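Local coordinates for protein esterase (Xanthomonas oryzae pv. oryzae, PDB 3H2G) that acts as an esterase that degrades the rice cell wall, a virulence enzyme of the alpha/beta-hydrolase class that needs a substrate recognition module for pathogenesis, at residues S300-N305 with P309-L314; H244-I249 with A315-L320; D217-S222 with P296-D301; H136-S141 with I232-Y237. All coordinates share one frame; numbering follows the deposited sequence.

Contact 1 (S300-N305 with P309-L314)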
loop_
_atom_site.group_PDB
_atom_site.type_symbol
_atom_site.label_atom_id
_atom_site.label_comp_id
_atom_site.label_asym_id
_atom_site.label_seq_id
_atom_site.Cartn_x
_atom_site.Cartn_y
_atom_site.Cartn_z
ATOM N N SER A 300 -13.466 8.486 -23.708
ATOM C CA SER A 300 -13.994 7.402 -24.530
ATOM C C SER A 300 -12.870 6.502 -25.046
ATOM O O SER A 300 -13.072 5.304 -25.256
ATOM C CB SER A 300 -14.798 7.956 -25.713
ATOM O OG SER A 300 -13.970 8.655 -26.626
ATOM N N ASP A 301 -11.686 7.081 -25.226
ATOM C CA ASP A 301 -10.526 6.346 -25.732
ATOM C C ASP A 301 -9.957 5.311 -24.760
ATOM O O ASP A 301 -9.616 4.195 -25.157
ATOM C CB ASP A 301 -9.413 7.328 -26.111
ATOM C CG ASP A 301 -8.255 6.653 -26.824
ATOM O OD1 ASP A 301 -8.446 6.198 -27.971
ATOM O OD2 ASP A 301 -7.153 6.578 -26.238
ATOM N N PHE A 302 -9.850 5.678 -23.489
ATOM C CA PHE A 302 -9.289 4.764 -22.502
ATOM C C PHE A 302 -9.896 3.356 -22.490
ATOM O O PHE A 302 -9.177 2.366 -22.632
ATOM C CB PHE A 302 -9.388 5.370 -21.097
ATOM C CG PHE A 302 -8.830 4.483 -20.018
ATOM C CD1 PHE A 302 -7.458 4.415 -19.796
ATOM C CD2 PHE A 302 -9.673 3.688 -19.250
ATOM C CE1 PHE A 302 -6.932 3.564 -18.822
ATOM C CE2 PHE A 302 -9.159 2.831 -18.274
ATOM C CZ PHE A 302 -7.785 2.771 -18.061
ATOM N N PRO A 303 -11.227 3.243 -22.326
ATOM C CA PRO A 303 -11.866 1.921 -22.293
ATOM C C PRO A 303 -11.973 1.151 -23.607
ATOM O O PRO A 303 -12.205 -0.061 -23.601
ATOM C CB PRO A 303 -13.241 2.227 -21.705
ATOM C CG PRO A 303 -13.544 3.572 -22.291
ATOM C CD PRO A 303 -12.224 4.309 -22.108
ATOM N N SER A 304 -11.799 1.843 -24.727
ATOM C CA SER A 304 -11.925 1.208 -26.034
ATOM C C SER A 304 -10.624 1.045 -26.806
ATOM O O SER A 304 -10.586 0.342 -27.821
ATOM C CB SER A 304 -12.912 2.004 -26.892
ATOM O OG SER A 304 -12.419 3.311 -27.156
ATOM N N ASN A 305 -9.558 1.675 -26.327
ATOM C CA ASN A 305 -8.280 1.619 -27.025
ATOM C C ASN A 305 -7.123 1.142 -26.152
ATOM O O ASN A 305 -6.601 1.897 -25.331
ATOM C CB ASN A 305 -7.958 3.008 -27.577
ATOM C CG ASN A 305 -6.818 2.991 -28.567
ATOM O OD1 ASN A 305 -6.199 1.952 -28.804
ATOM N ND2 ASN A 305 -6.534 4.147 -29.159
ATOM N N PRO A 309 -2.093 5.607 -23.892
ATOM C CA PRO A 309 -0.875 5.704 -23.079
ATOM C C PRO A 309 -1.035 5.533 -21.569
ATOM O O PRO A 309 -0.174 4.933 -20.921
ATOM C CB PRO A 309 -0.310 7.076 -23.462
ATOM C CG PRO A 309 -1.533 7.858 -23.804
ATOM C CD PRO A 309 -2.337 6.868 -24.613
ATOM N N PHE A 310 -2.113 6.065 -21.003
ATOM C CA PHE A 310 -2.327 5.917 -19.568
ATOM C C PHE A 310 -2.628 4.450 -19.292
ATOM O O PHE A 310 -2.119 3.868 -18.334
ATOM C CB PHE A 310 -3.489 6.798 -19.096
ATOM C CG PHE A 310 -3.905 6.542 -17.676
ATOM C CD1 PHE A 310 -2.973 6.593 -16.639
ATOM C CD2 PHE A 310 -5.231 6.239 -17.373
ATOM C CE1 PHE A 310 -3.359 6.341 -15.317
ATOM C CE2 PHE A 310 -5.627 5.987 -16.059
ATOM C CZ PHE A 310 -4.687 6.037 -15.028
ATOM N N ARG A 311 -3.450 3.853 -20.150
ATOM C CA ARG A 311 -3.809 2.449 -20.017
ATOM C C ARG A 311 -2.552 1.580 -20.097
ATOM O O ARG A 311 -2.392 0.632 -19.324
ATOM C CB ARG A 311 -4.794 2.061 -21.118
ATOM C CG ARG A 311 -5.331 0.651 -21.009
ATOM C CD ARG A 311 -6.512 0.473 -21.943
ATOM N NE ARG A 311 -6.877 -0.931 -22.111
ATOM C CZ ARG A 311 -7.918 -1.342 -22.827
ATOM N NH1 ARG A 311 -8.695 -0.450 -23.431
ATOM N NH2 ARG A 311 -8.169 -2.640 -22.958
ATOM N N GLN A 312 -1.665 1.909 -21.035
ATOM C CA GLN A 312 -0.411 1.176 -21.207
ATOM C C GLN A 312 0.440 1.254 -19.942
ATOM O O GLN A 312 1.062 0.276 -19.539
ATOM C CB GLN A 312 0.392 1.754 -22.379
ATOM C CG GLN A 312 -0.135 1.406 -23.769
ATOM C CD GLN A 312 0.205 -0.011 -24.188
ATOM O OE1 GLN A 312 1.331 -0.474 -23.993
ATOM N NE2 GLN A 312 -0.762 -0.704 -24.780
ATOM N N ASP A 313 0.475 2.430 -19.322
ATOM C CA ASP A 313 1.255 2.603 -18.104
ATOM C C ASP A 313 0.668 1.779 -16.961
ATOM O O ASP A 313 1.404 1.258 -16.120
ATOM C CB ASP A 313 1.326 4.084 -17.719
ATOM C CG ASP A 313 2.129 4.908 -18.714
ATOM O OD1 ASP A 313 2.853 4.314 -19.546
ATOM O OD2 ASP A 313 2.045 6.151 -18.659
ATOM N N LEU A 314 -0.656 1.659 -16.924
ATOM C CA LEU A 314 -1.298 0.857 -15.886
ATOM C C LEU A 314 -0.937 -0.611 -16.108
ATOM O O LEU A 314 -0.651 -1.346 -15.160
ATOM C CB LEU A 314 -2.822 1.017 -15.937
ATOM C CG LEU A 314 -3.418 2.369 -15.541
ATOM C CD1 LEU A 314 -4.923 2.327 -15.758
ATOM C CD2 LEU A 314 -3.097 2.680 -14.075
HETATM O O HOH W 1 -10.378 -2.158 -25.100
#
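CD of R311 lies over one face of the F302 ring, and R311 CB touches F302 CE1 at 3.5 Å, while CD1 of L314 sits at the ring edge, 3.7 Å from F302 CZ. F310 approaches obliquely: its CD2 lies 3.5 Å from F302 CE1, and the two ring planes are inclined at 36°. W219 stacks on F302 as well, and F215 and L216 of helix 211-218 add to the apolar surroundings of the ring. The R311 guanidinium meets the backbone along its edge, where F302 O is found, and water 1 lies in its plane.

These residues belong to two consecutive helices joined by a short linker, in the helical insertion between strands 198-205 and 328-332 of the alpha/beta-hydrolase fold. The local axes of helix 296-304 and helix 309-316 run at 43° with a closest approach of 9.3 Å.

The arginine ties the backbone at F302 to the second helix. With CG anti to the backbone N and the chain extended from CG to NE, the guanidinium reaches past the phenyl ring to the carbonyl of F302. NH1 donates to F302 O over 3.0 Å, in the carbonyl plane but with a bent N-H...O angle of 145°. NH1 also donates to water 1 at 2.9 Å, and that water donates to P303 O, while NE forms a salt bridge with E212. Within the first segment, N305 ND2 donates to D301 OD1 on the syn side of the carboxylate, at 3.0 Å.

Contact 2 (H244-I249 with A315-L320)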
loop_
_atom_site.group_PDB
_atom_site.type_symbol
_atom_site.label_atom_id
_atom_site.label_comp_id
_atom_site.label_asym_id
_atom_site.label_seq_id
_atom_site.Cartn_x
_atom_site.Cartn_y
_atom_site.Cartn_z
ATOM N N HIS A 244 4.258 11.596 -14.559
ATOM C CA HIS A 244 5.540 11.953 -13.947
ATOM C C HIS A 244 6.547 10.823 -14.134
ATOM O O HIS A 244 7.700 11.043 -14.508
ATOM C CB HIS A 244 5.388 12.196 -12.442
ATOM C CG HIS A 244 4.685 13.469 -12.086
ATOM N ND1 HIS A 244 5.076 14.699 -12.570
ATOM C CD2 HIS A 244 3.652 13.708 -11.243
ATOM C CE1 HIS A 244 4.316 15.640 -12.039
ATOM N NE2 HIS A 244 3.444 15.066 -11.230
ATOM N N THR A 245 6.095 9.607 -13.856
ATOM C CA THR A 245 6.940 8.423 -13.949
ATOM C C THR A 245 7.373 8.053 -15.364
ATOM O O THR A 245 8.562 7.862 -15.621
ATOM C CB THR A 245 6.228 7.199 -13.325
ATOM O OG1 THR A 245 5.860 7.500 -11.971
ATOM C CG2 THR A 245 7.141 5.972 -13.345
ATOM N N TYR A 246 6.414 7.960 -16.281
ATOM C CA TYR A 246 6.716 7.565 -17.654
ATOM C C TYR A 246 6.826 8.688 -18.673
ATOM O O TYR A 246 7.359 8.478 -19.765
ATOM C CB TYR A 246 5.684 6.542 -18.141
ATOM C CG TYR A 246 5.695 5.259 -17.351
ATOM C CD1 TYR A 246 4.765 5.034 -16.334
ATOM C CD2 TYR A 246 6.660 4.279 -17.594
ATOM C CE1 TYR A 246 4.797 3.867 -15.576
ATOM C CE2 TYR A 246 6.700 3.105 -16.842
ATOM C CZ TYR A 246 5.766 2.906 -15.835
ATOM O OH TYR A 246 5.802 1.746 -15.091
ATOM N N LYS A 247 6.313 9.864 -18.326
ATOM C CA LYS A 247 6.366 11.026 -19.208
ATOM C C LYS A 247 5.925 10.688 -20.627
ATOM O O LYS A 247 6.567 11.094 -21.601
ATOM C CB LYS A 247 7.793 11.587 -19.225
ATOM C CG LYS A 247 8.250 12.111 -17.870
ATOM C CD LYS A 247 9.678 12.620 -17.910
ATOM C CE LYS A 247 9.999 13.426 -16.661
ATOM N NZ LYS A 247 9.714 12.668 -15.411
ATOM N N ASN A 248 4.818 9.961 -20.750
ATOM C CA ASN A 248 4.338 9.560 -22.066
ATOM C C ASN A 248 2.833 9.688 -22.278
ATOM O O ASN A 248 2.281 9.066 -23.182
ATOM C CB ASN A 248 4.762 8.113 -22.345
ATOM C CG ASN A 248 4.160 7.130 -21.360
ATOM O OD1 ASN A 248 3.435 7.518 -20.438
ATOM N ND2 ASN A 248 4.456 5.847 -21.550
ATOM N N ILE A 249 2.165 10.492 -21.458
ATOM C CA ILE A 249 0.723 10.652 -21.609
ATOM C C ILE A 249 0.340 12.004 -22.198
ATOM O O ILE A 249 -0.437 12.069 -23.156
ATOM C CB ILE A 249 -0.013 10.478 -20.259
ATOM C CG1 ILE A 249 0.359 9.131 -19.635
ATOM C CG2 ILE A 249 -1.523 10.523 -20.485
ATOM C CD1 ILE A 249 -0.197 8.923 -18.239
ATOM N N ALA A 315 -0.942 -1.030 -17.370
ATOM C CA ALA A 315 -0.619 -2.413 -17.713
ATOM C C ALA A 315 0.810 -2.783 -17.308
ATOM O O ALA A 315 1.064 -3.909 -16.881
ATOM C CB ALA A 315 -0.819 -2.644 -19.215
ATOM N N ARG A 316 1.741 -1.842 -17.445
ATOM C CA ARG A 316 3.129 -2.111 -17.076
ATOM C C ARG A 316 3.218 -2.378 -15.583
ATOM O O ARG A 316 4.191 -2.952 -15.098
ATOM C CB ARG A 316 4.031 -0.920 -17.413
ATOM C CG ARG A 316 4.118 -0.579 -18.889
ATOM C CD ARG A 316 5.181 0.477 -19.117
ATOM N NE ARG A 316 5.169 1.004 -20.478
ATOM C CZ ARG A 316 6.054 1.878 -20.946
ATOM N NH1 ARG A 316 7.027 2.321 -20.161
ATOM N NH2 ARG A 316 5.963 2.315 -22.193
ATOM N N ASN A 317 2.193 -1.956 -14.853
ATOM C CA ASN A 317 2.188 -2.152 -13.418
ATOM C C ASN A 317 1.207 -3.207 -12.923
ATOM O O ASN A 317 0.815 -3.214 -11.757
ATOM C CB ASN A 317 2.000 -0.801 -12.731
ATOM C CG ASN A 317 3.234 0.080 -12.877
ATOM O OD1 ASN A 317 4.253 -0.148 -12.220
ATOM N ND2 ASN A 317 3.163 1.063 -13.761
ATOM N N ASN A 318 0.817 -4.110 -13.822
ATOM C CA ASN A 318 -0.050 -5.218 -13.439
ATOM C C ASN A 318 0.880 -6.143 -12.665
ATOM O O ASN A 318 2.089 -6.125 -12.884
ATOM C CB ASN A 318 -0.567 -5.995 -14.657
ATOM C CG ASN A 318 -1.740 -5.325 -15.328
ATOM O OD1 ASN A 318 -2.532 -4.645 -14.684
ATOM N ND2 ASN A 318 -1.874 -5.540 -16.633
ATOM N N LEU A 319 0.318 -6.949 -11.775
ATOM C CA LEU A 319 1.103 -7.894 -10.979
ATOM C C LEU A 319 0.516 -9.289 -11.155
ATOM O O LEU A 319 0.308 -10.018 -10.186
ATOM C CB LEU A 319 1.061 -7.486 -9.504
ATOM C CG LEU A 319 1.814 -6.192 -9.186
ATOM C CD1 LEU A 319 1.494 -5.718 -7.772
ATOM C CD2 LEU A 319 3.310 -6.444 -9.350
ATOM N N LEU A 320 0.278 -9.662 -12.409
ATOM C CA LEU A 320 -0.339 -10.943 -12.722
ATOM C C LEU A 320 0.544 -12.009 -13.367
ATOM O O LEU A 320 0.418 -13.196 -13.054
ATOM C CB LEU A 320 -1.544 -10.700 -13.643
ATOM C CG LEU A 320 -2.569 -9.652 -13.205
ATOM C CD1 LEU A 320 -3.565 -9.398 -14.338
ATOM C CD2 LEU A 320 -3.290 -10.132 -11.947
HETATM O O HOH W 2 6.407 4.919 -23.459
#
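Y246, in the last turn of helix 231-246, brings its ring against R316 and its hydroxyl to N317, just past helix 309-316. Its CG stands anti to the carbonyl carbon (chi1 -63°), which directs the ring toward the 315-320 segment. The arginine passes alongside the ring in the opposite direction, bringing NH1 to 3.2 Å from Y246 CD2 and CD to 3.8 Å from Y246 CE2. The approach is oblique, with the guanidinium and ring planes 80° apart. At the far end of the tyrosine, N317 ND2 comes in at the ring edge and donates to Y246 OH over 3.0 Å. The bond is bent, with an N-H...O angle of 141°, and the hydroxyl is tilted out of the amide plane. The same amide nitrogen also donates to D313 O, so one NH2 group serves both helices.

K247 then leaves helical geometry with a positive phi, and its NZ turns back to H244 O at 2.7 Å. Beyond this turn, N248 places ND2 over one face of the R316 guanidinium, 3.9 Å from NH2. Water 2 accepts from both N248 ND2 and R316 NH2, each at 2.9 Å, while D313 OD1 accepts from N248 ND2 directly. Side chains from the C-terminal ends of two helices thus meet, joined by hydrogen bonds and a bridging water, in the helical insertion between strands 198-205 and 328-332 of the alpha/beta-hydrolase fold.

Contact 3 (D217-S222 with P296-D301)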
loop_
_atom_site.group_PDB
_atom_site.type_symbol
_atom_site.label_atom_id
_atom_site.label_comp_id
_atom_site.label_asym_id
_atom_site.label_seq_id
_atom_site.Cartn_x
_atom_site.Cartn_y
_atom_site.Cartn_z
ATOM N N ASP A 217 -12.806 -1.688 -15.516
ATOM C CA ASP A 217 -14.070 -2.099 -14.910
ATOM C C ASP A 217 -14.858 -0.987 -14.217
ATOM O O ASP A 217 -16.093 -1.014 -14.212
ATOM C CB ASP A 217 -13.836 -3.246 -13.921
ATOM C CG ASP A 217 -13.353 -4.517 -14.601
ATOM O OD1 ASP A 217 -13.448 -4.604 -15.844
ATOM O OD2 ASP A 217 -12.887 -5.432 -13.891
ATOM N N SER A 218 -14.156 -0.018 -13.638
ATOM C CA SER A 218 -14.813 1.085 -12.931
ATOM C C SER A 218 -14.796 2.406 -13.692
ATOM O O SER A 218 -15.214 3.429 -13.155
ATOM C CB SER A 218 -14.144 1.314 -11.569
ATOM O OG SER A 218 -14.277 0.188 -10.720
ATOM N N TRP A 219 -14.331 2.389 -14.937
ATOM C CA TRP A 219 -14.227 3.622 -15.713
ATOM C C TRP A 219 -15.496 4.474 -15.820
ATOM O O TRP A 219 -15.415 5.704 -15.839
ATOM C CB TRP A 219 -13.697 3.314 -17.118
ATOM C CG TRP A 219 -13.129 4.521 -17.804
ATOM C CD1 TRP A 219 -13.635 5.157 -18.903
ATOM C CD2 TRP A 219 -11.957 5.252 -17.420
ATOM N NE1 TRP A 219 -12.850 6.240 -19.225
ATOM C CE2 TRP A 219 -11.815 6.321 -18.332
ATOM C CE3 TRP A 219 -11.013 5.107 -16.393
ATOM C CZ2 TRP A 219 -10.764 7.243 -18.249
ATOM C CZ3 TRP A 219 -9.967 6.024 -16.311
ATOM C CH2 TRP A 219 -9.853 7.079 -17.236
ATOM N N SER A 220 -16.661 3.834 -15.885
ATOM C CA SER A 220 -17.924 4.564 -15.998
ATOM C C SER A 220 -18.302 5.258 -14.693
ATOM O O SER A 220 -19.184 6.122 -14.670
ATOM C CB SER A 220 -19.056 3.611 -16.395
ATOM O OG SER A 220 -19.382 2.737 -15.323
ATOM N N GLY A 221 -17.635 4.872 -13.612
ATOM C CA GLY A 221 -17.929 5.449 -12.316
ATOM C C GLY A 221 -18.502 4.397 -11.383
ATOM O O GLY A 221 -18.638 4.617 -10.180
ATOM N N SER A 222 -18.851 3.247 -11.945
ATOM C CA SER A 222 -19.395 2.153 -11.154
ATOM C C SER A 222 -18.923 0.840 -11.747
ATOM O O SER A 222 -18.538 0.776 -12.915
ATOM C CB SER A 222 -20.927 2.189 -11.147
ATOM O OG SER A 222 -21.453 1.822 -12.411
ATOM N N PRO A 296 -13.672 14.569 -23.152
ATOM C CA PRO A 296 -14.485 13.515 -23.770
ATOM C C PRO A 296 -13.678 12.535 -24.627
ATOM O O PRO A 296 -13.966 11.337 -24.642
ATOM C CB PRO A 296 -15.508 14.305 -24.582
ATOM C CG PRO A 296 -15.682 15.557 -23.754
ATOM C CD PRO A 296 -14.252 15.899 -23.408
ATOM N N GLY A 297 -12.673 13.047 -25.331
ATOM C CA GLY A 297 -11.840 12.195 -26.168
ATOM C C GLY A 297 -11.092 11.152 -25.356
ATOM O O GLY A 297 -11.152 9.954 -25.652
ATOM N N PHE A 298 -10.382 11.608 -24.329
ATOM C CA PHE A 298 -9.627 10.716 -23.457
ATOM C C PHE A 298 -10.570 9.745 -22.752
ATOM O O PHE A 298 -10.273 8.554 -22.609
ATOM C CB PHE A 298 -8.871 11.530 -22.398
ATOM C CG PHE A 298 -8.165 10.686 -21.366
ATOM C CD1 PHE A 298 -6.973 10.033 -21.671
ATOM C CD2 PHE A 298 -8.703 10.537 -20.091
ATOM C CE1 PHE A 298 -6.323 9.244 -20.719
ATOM C CE2 PHE A 298 -8.064 9.750 -19.130
ATOM C CZ PHE A 298 -6.870 9.103 -19.447
ATOM N N TYR A 299 -11.714 10.260 -22.315
ATOM C CA TYR A 299 -12.684 9.449 -21.594
ATOM C C TYR A 299 -13.250 8.284 -22.412
ATOM O O TYR A 299 -13.485 7.204 -21.868
ATOM C CB TYR A 299 -13.826 10.328 -21.069
ATOM C CG TYR A 299 -14.664 9.628 -20.022
ATOM C CD1 TYR A 299 -14.089 9.171 -18.834
ATOM C CD2 TYR A 299 -16.013 9.366 -20.243
ATOM C CE1 TYR A 299 -14.839 8.463 -17.897
ATOM C CE2 TYR A 299 -16.773 8.660 -19.313
ATOM C CZ TYR A 299 -16.179 8.210 -18.146
ATOM O OH TYR A 299 -16.923 7.492 -17.239
ATOM N N SER A 300 -13.466 8.486 -23.708
ATOM C CA SER A 300 -13.994 7.402 -24.530
ATOM C C SER A 300 -12.870 6.502 -25.046
ATOM O O SER A 300 -13.072 5.304 -25.256
ATOM C CB SER A 300 -14.798 7.956 -25.713
ATOM O OG SER A 300 -13.970 8.655 -26.626
ATOM N N ASP A 301 -11.686 7.081 -25.226
ATOM C CA ASP A 301 -10.526 6.346 -25.732
ATOM C C ASP A 301 -9.957 5.311 -24.760
ATOM O O ASP A 301 -9.616 4.195 -25.157
ATOM C CB ASP A 301 -9.413 7.328 -26.111
ATOM C CG ASP A 301 -8.255 6.653 -26.824
ATOM O OD1 ASP A 301 -8.446 6.198 -27.971
ATOM O OD2 ASP A 301 -7.153 6.578 -26.238
HETATM O O HOH W 3 -19.895 7.554 -17.226
#
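W219 meets F298 and Y299 in an aromatic cluster that joins the S218-G221 turn to helix 296-304, in the helical region of this alpha/beta-hydrolase fold. W219 occupies the second position of this type I beta turn, where its indole reaches across to the helix.

The aromatic contacts differ in kind. Y299 lies over one face of the indole, its plane 26° from that of the five-membered ring; the centroids are 4.5 Å apart, but the rings are displaced so that little of one lies over the other. F298 instead comes to the indole edge, its CE2 lying 3.7 Å from W219 CH2, with the planes at 69°.

Two hydrogen bonds run in reciprocal directions between W219 and Y299, so that each side chain holds the other residue's backbone. W219 NE1 donates to Y299 O over 2.9 Å, with the carbonyl oxygen nearly in the indole plane and the donor on a lone pair in the carbonyl plane. In return, Y299 OH donates to W219 O at 2.7 Å. CG of Y299 is anti to the backbone N (chi1 -165°), which lays the ring along the indole and carries the hydroxyl to the turn.

Water completes the grip at that hydroxyl: water 3 donates to both Y299 OH and S220 O, each at 3.0 Å.

Contact 4 (H136-S141 with I232-Y237)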
loop_
_atom_site.group_PDB
_atom_site.type_symbol
_atom_site.label_atom_id
_atom_site.label_comp_id
_atom_site.label_asym_id
_atom_site.label_seq_id
_atom_site.Cartn_x
_atom_site.Cartn_y
_atom_site.Cartn_z
ATOM N N HIS A 136 5.168 11.547 -6.217
ATOM C CA HIS A 136 5.026 10.183 -5.722
ATOM C C HIS A 136 4.614 9.272 -6.867
ATOM O O HIS A 136 3.586 9.500 -7.511
ATOM C CB HIS A 136 3.976 10.064 -4.615
ATOM C CG HIS A 136 3.695 8.643 -4.233
ATOM N ND1 HIS A 136 2.441 8.076 -4.322
ATOM C CD2 HIS A 136 4.529 7.647 -3.851
ATOM C CE1 HIS A 136 2.516 6.793 -4.018
ATOM N NE2 HIS A 136 3.772 6.506 -3.729
ATOM N N PRO A 137 5.424 8.237 -7.151
ATOM C CA PRO A 137 5.113 7.295 -8.232
ATOM C C PRO A 137 3.986 6.366 -7.776
ATOM O O PRO A 137 4.212 5.198 -7.458
ATOM C CB PRO A 137 6.431 6.540 -8.432
ATOM C CG PRO A 137 7.478 7.490 -7.897
ATOM C CD PRO A 137 6.801 8.039 -6.670
ATOM N N TYR A 138 2.776 6.907 -7.730
ATOM C CA TYR A 138 1.595 6.164 -7.309
ATOM C C TYR A 138 1.374 4.911 -8.166
ATOM O O TYR A 138 1.371 4.982 -9.391
ATOM C CB TYR A 138 0.377 7.096 -7.388
ATOM C CG TYR A 138 -0.929 6.526 -6.878
ATOM C CD1 TYR A 138 -1.018 5.947 -5.611
ATOM C CD2 TYR A 138 -2.091 6.612 -7.646
ATOM C CE1 TYR A 138 -2.236 5.469 -5.121
ATOM C CE2 TYR A 138 -3.313 6.139 -7.163
ATOM C CZ TYR A 138 -3.377 5.570 -5.902
ATOM O OH TYR A 138 -4.582 5.096 -5.427
ATOM N N LEU A 139 1.211 3.767 -7.503
ATOM C CA LEU A 139 0.968 2.487 -8.169
ATOM C C LEU A 139 2.068 2.033 -9.131
ATOM O O LEU A 139 1.805 1.297 -10.089
ATOM C CB LEU A 139 -0.384 2.530 -8.892
ATOM C CG LEU A 139 -1.578 2.721 -7.944
ATOM C CD1 LEU A 139 -2.855 2.968 -8.741
ATOM C CD2 LEU A 139 -1.721 1.491 -7.058
ATOM N N HIS A 140 3.297 2.469 -8.862
ATOM C CA HIS A 140 4.449 2.096 -9.677
ATOM C C HIS A 140 5.156 0.943 -8.963
ATOM O O HIS A 140 5.892 1.151 -7.999
ATOM C CB HIS A 140 5.402 3.287 -9.824
ATOM C CG HIS A 140 6.591 3.006 -10.687
ATOM N ND1 HIS A 140 7.886 3.160 -10.240
ATOM C CD2 HIS A 140 6.684 2.589 -11.972
ATOM C CE1 HIS A 140 8.725 2.849 -11.213
ATOM N NE2 HIS A 140 8.021 2.500 -12.275
ATOM N N SER A 141 4.920 -0.273 -9.444
ATOM C CA SER A 141 5.489 -1.477 -8.850
ATOM C C SER A 141 6.971 -1.418 -8.494
ATOM O O SER A 141 7.359 -1.754 -7.372
ATOM C CB SER A 141 5.240 -2.675 -9.774
ATOM O OG SER A 141 3.858 -2.817 -10.056
ATOM N N ILE A 232 -12.699 9.684 -9.093
ATOM C CA ILE A 232 -12.116 10.903 -9.642
ATOM C C ILE A 232 -10.795 11.233 -8.950
ATOM O O ILE A 232 -9.827 11.625 -9.601
ATOM C CB ILE A 232 -13.093 12.090 -9.523
ATOM C CG1 ILE A 232 -14.289 11.844 -10.448
ATOM C CG2 ILE A 232 -12.391 13.396 -9.892
ATOM C CD1 ILE A 232 -15.280 12.977 -10.490
ATOM N N LEU A 233 -10.754 11.052 -7.634
ATOM C CA LEU A 233 -9.544 11.323 -6.862
ATOM C C LEU A 233 -8.444 10.302 -7.158
ATOM O O LEU A 233 -7.317 10.667 -7.487
ATOM C CB LEU A 233 -9.867 11.314 -5.363
ATOM C CG LEU A 233 -10.806 12.413 -4.850
ATOM C CD1 LEU A 233 -11.192 12.125 -3.400
ATOM C CD2 LEU A 233 -10.120 13.770 -4.964
ATOM N N LEU A 234 -8.775 9.018 -7.040
ATOM C CA LEU A 234 -7.801 7.956 -7.289
ATOM C C LEU A 234 -7.365 7.909 -8.753
ATOM O O LEU A 234 -6.189 7.691 -9.057
ATOM C CB LEU A 234 -8.386 6.604 -6.863
ATOM C CG LEU A 234 -8.762 6.511 -5.381
ATOM C CD1 LEU A 234 -9.443 5.182 -5.089
ATOM C CD2 LEU A 234 -7.514 6.670 -4.531
ATOM N N GLY A 235 -8.313 8.116 -9.660
ATOM C CA GLY A 235 -7.987 8.109 -11.074
ATOM C C GLY A 235 -7.064 9.264 -11.420
ATOM O O GLY A 235 -6.122 9.106 -12.198
ATOM N N SER A 236 -7.334 10.435 -10.848
ATOM C CA SER A 236 -6.502 11.608 -11.103
ATOM C C SER A 236 -5.090 11.398 -10.561
ATOM O O SER A 236 -4.109 11.746 -11.218
ATOM C CB SER A 236 -7.136 12.853 -10.477
ATOM O OG SER A 236 -8.372 13.153 -11.115
ATOM N N TYR A 237 -4.983 10.829 -9.364
ATOM C CA TYR A 237 -3.666 10.571 -8.775
ATOM C C TYR A 237 -2.882 9.649 -9.721
ATOM O O TYR A 237 -1.711 9.887 -10.019
ATOM C CB TYR A 237 -3.832 9.905 -7.401
ATOM C CG TYR A 237 -2.655 10.068 -6.451
ATOM C CD1 TYR A 237 -2.820 9.871 -5.080
ATOM C CD2 TYR A 237 -1.392 10.455 -6.912
ATOM C CE1 TYR A 237 -1.765 10.061 -4.185
ATOM C CE2 TYR A 237 -0.324 10.651 -6.023
ATOM C CZ TYR A 237 -0.524 10.452 -4.661
ATOM O OH TYR A 237 0.501 10.656 -3.767
#
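Y138 and Y237 form an offset stack at the heart of an aromatic cluster with H136, where the loop after strand 119-123 meets helix 231-246 of the alpha/beta-hydrolase fold. The two ring centroids are 4.3 Å apart and the planes 18° from parallel. The Y138 side chain comes close to, but does not touch, the residues of a probable Ser-His-Asp triad on a nucleophile elbow.

Y138 stands with CG anti to its backbone nitrogen (chi1 -175°), in a type II beta turn running from P137 to H140, a setting that points its ring at the helix. Its CB lies over the Y237 face, 4.2 Å from the ring centroid, as a CH-pi contact, while its own ring shows one face to Y237 CG. The other face is covered by L139 CG over its centre, so the ring is sandwiched between the helix and its own neighbour. Y237 likewise has CG anti to N, and the two side chains cross at about a right angle even though their rings lie nearly flat on one another.

At the rim of the stack, H136 reaches Y237 obliquely. The Y237 hydroxyl is hydrogen-bonded to E89 O; its bond from H136 ND1 is weak, at 3.3 Å with an N-H...O angle of 134°. The Y138 hydroxyl, whose polar partner is T88 OG1, ends beside the helix at L234, with L234 CD2 3.4 Å from Y138 OH.

Contacts 1, 2 and 3 lie within the helical insertion between strands 198-205 and 328-332, and contact 4 joins that insertion to the 136-141 loop. Contacts 1 and 3 share helix 296-304 and residues S300 and D301, with centres about 9 Å apart; F302 and W219 touch between them. Contacts 1 and 2 share helix 309-316, and contacts 2 and 4 share helix 231-246, with centres about 11 and 10 Å apart. D313 and N248 link the first pair, N317 and S141 the second. Along the chain, contact 4 closes before contacts 1 and 2 open, contact 1 is nested within contact 2, and contact 3 crosses both 2 and 4. The loop before helix 141-162 is thereby joined to the outer helices.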